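Local coordinates for protein aminopeptidase YwaD (Bacillus subtilis, PDB 6HC6) that removes amino acids from the N-termini of peptides as a monomer that binds two zinc ions, at residues Phe43-Ala48 against Ile410-Leu415. Residues are numbered along the deposited sequence; the frame is centred on the assembly and turned at random.
Sequences FKAKHA and ISKERL. With ACT (acetate ion), chain F.
Ala45 and Leu415 meet where the first turns of helices 45-59 and 412-430 pack together beside the eight-stranded mixed sheet of the M28 zinc-exopeptidase fold. Ser411 is the N-cap of the second helix: its OG accepts a 2.9 Å hydrogen bond from Arg414 N, while Arg414 itself turns its guanidinium elsewhere, to the carbonyl oxygens of Trp329, Thr327 and Glu330. Lys412 touches twice. Its carbonyl oxygen lies 3.3 Å from Ala45 CB, and its side chain, bent at chi3 (79°), passes alongside the first helix with CE 4.2 Å from Lys46 CA. Leu415 supplies most of the apolar contact, CB standing 3.9 Å from Ala45 CB and CD1 reaching Ala48 CB; Ile52 of the first helix touches it as well. Leu415 O lies 3.6 Å from Phe43 CE1, oblique to the ring, which is swung toward the second helix with CG anti to the backbone N (chi1 -175°). One residue on, the side-chain amide of Gln416 ties the two helix starts together, NE2 bonding to Phe43 O and OE1 to Ala45 N. On the outer side of the first helix, Lys44 NZ (2.8 Å) and Lys46 NZ (3.2 Å) donate to O of an acetate, probably from the crystallisation liquor. Lys44 CB covers one face of the His47 ring near its rim, and His47 ND1 is hydrogen-bonded to Glu272, whose carboxylate may favour a protonated ring. A leucine in place of His47 would probably leave Glu272 without its imidazole partner and acetate OXT without this bond, the lysine bonds to O remaining. His47 NE2 reaches acetate OXT over 3.0 Å, nearly straight at 165°, with OXT close to the ring plane.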
# COMPACT_ATOMS: atom_id res chain seq x y z
N PHE A 43 24.46 7.70 -3.02
CA PHE A 43 23.03 7.92 -2.83
C PHE A 43 22.81 9.32 -2.24
O PHE A 43 23.44 9.68 -1.25
CB PHE A 43 22.44 6.85 -1.90
CG PHE A 43 20.94 6.95 -1.74
CD1 PHE A 43 20.38 7.87 -0.86
CD2 PHE A 43 20.10 6.12 -2.48
CE1 PHE A 43 19.00 7.97 -0.73
CE2 PHE A 43 18.73 6.21 -2.34
CZ PHE A 43 18.17 7.13 -1.47
N LYS A 44 21.93 10.10 -2.86
CA LYS A 44 21.68 11.47 -2.40
C LYS A 44 20.20 11.63 -2.07
O LYS A 44 19.35 11.64 -2.97
CB LYS A 44 22.13 12.48 -3.45
CG LYS A 44 23.64 12.45 -3.67
CD LYS A 44 24.08 13.47 -4.67
CE LYS A 44 25.52 13.22 -5.11
NZ LYS A 44 25.99 14.32 -5.99
N ALA A 45 19.92 11.78 -0.78
CA ALA A 45 18.54 11.93 -0.34
C ALA A 45 17.87 13.17 -0.93
O ALA A 45 16.65 13.20 -1.07
CB ALA A 45 18.47 11.97 1.19
N LYS A 46 18.65 14.20 -1.29
CA LYS A 46 18.02 15.38 -1.88
C LYS A 46 17.29 15.02 -3.17
O LYS A 46 16.22 15.55 -3.45
CB LYS A 46 19.05 16.50 -2.12
CG LYS A 46 20.06 16.22 -3.22
CD LYS A 46 21.07 17.35 -3.36
CE LYS A 46 22.07 17.04 -4.47
NZ LYS A 46 23.19 18.03 -4.55
N HIS A 47 17.86 14.09 -3.95
CA HIS A 47 17.18 13.62 -5.15
C HIS A 47 15.88 12.92 -4.80
O HIS A 47 14.87 13.11 -5.49
CB HIS A 47 18.07 12.65 -5.92
CG HIS A 47 19.31 13.27 -6.46
ND1 HIS A 47 20.36 12.51 -6.94
CD2 HIS A 47 19.67 14.56 -6.62
CE1 HIS A 47 21.32 13.32 -7.36
NE2 HIS A 47 20.92 14.56 -7.18
N ALA A 48 15.91 12.08 -3.77
CA ALA A 48 14.69 11.39 -3.36
C ALA A 48 13.65 12.39 -2.87
O ALA A 48 12.47 12.29 -3.22
CB ALA A 48 15.00 10.34 -2.29
N ILE A 410 8.58 14.33 6.17
CA ILE A 410 9.62 13.52 5.55
C ILE A 410 10.95 14.03 6.05
O ILE A 410 11.17 15.25 6.11
CB ILE A 410 9.54 13.58 4.01
CG1 ILE A 410 8.34 12.78 3.51
CG2 ILE A 410 10.83 13.06 3.37
CD1 ILE A 410 8.47 11.29 3.70
N SER A 411 11.85 13.12 6.43
CA SER A 411 13.19 13.46 6.88
C SER A 411 14.20 13.06 5.82
O SER A 411 14.27 11.88 5.43
CB SER A 411 13.51 12.76 8.20
OG SER A 411 14.91 12.66 8.38
N LYS A 412 15.00 14.02 5.35
CA LYS A 412 16.09 13.68 4.44
C LYS A 412 17.11 12.78 5.12
O LYS A 412 17.74 11.94 4.45
CB LYS A 412 16.78 14.95 3.93
CG LYS A 412 16.18 15.52 2.65
CD LYS A 412 16.57 16.98 2.46
CE LYS A 412 17.98 17.12 1.90
NZ LYS A 412 18.36 18.55 1.74
N GLU A 413 17.32 12.95 6.42
CA GLU A 413 18.28 12.10 7.12
C GLU A 413 17.81 10.65 7.13
O GLU A 413 18.63 9.73 7.02
CB GLU A 413 18.51 12.59 8.54
CG GLU A 413 19.26 13.90 8.65
CD GLU A 413 19.02 14.58 9.99
OE1 GLU A 413 18.25 15.57 10.02
OE2 GLU A 413 19.58 14.11 11.00
N ARG A 414 16.50 10.44 7.29
CA ARG A 414 15.95 9.09 7.25
C ARG A 414 15.99 8.51 5.85
O ARG A 414 16.34 7.34 5.68
CB ARG A 414 14.52 9.09 7.79
CG ARG A 414 14.44 9.38 9.29
CD ARG A 414 14.38 8.09 10.09
NE ARG A 414 14.50 8.30 11.54
CZ ARG A 414 13.50 8.68 12.32
NH1 ARG A 414 12.31 8.93 11.82
NH2 ARG A 414 13.71 8.81 13.63
N LEU A 415 15.64 9.31 4.83
CA LEU A 415 15.82 8.86 3.45
C LEU A 415 17.27 8.48 3.18
O LEU A 415 17.54 7.46 2.53
CB LEU A 415 15.40 9.97 2.48
CG LEU A 415 13.91 10.27 2.40
CD1 LEU A 415 13.68 11.54 1.59
CD2 LEU A 415 13.16 9.07 1.81
C ACT F . 24.05 16.74 -8.05
O ACT F . 24.76 16.66 -7.01
OXT ACT F . 22.79 16.69 -8.15
CH3 ACT F . 24.85 16.93 -9.39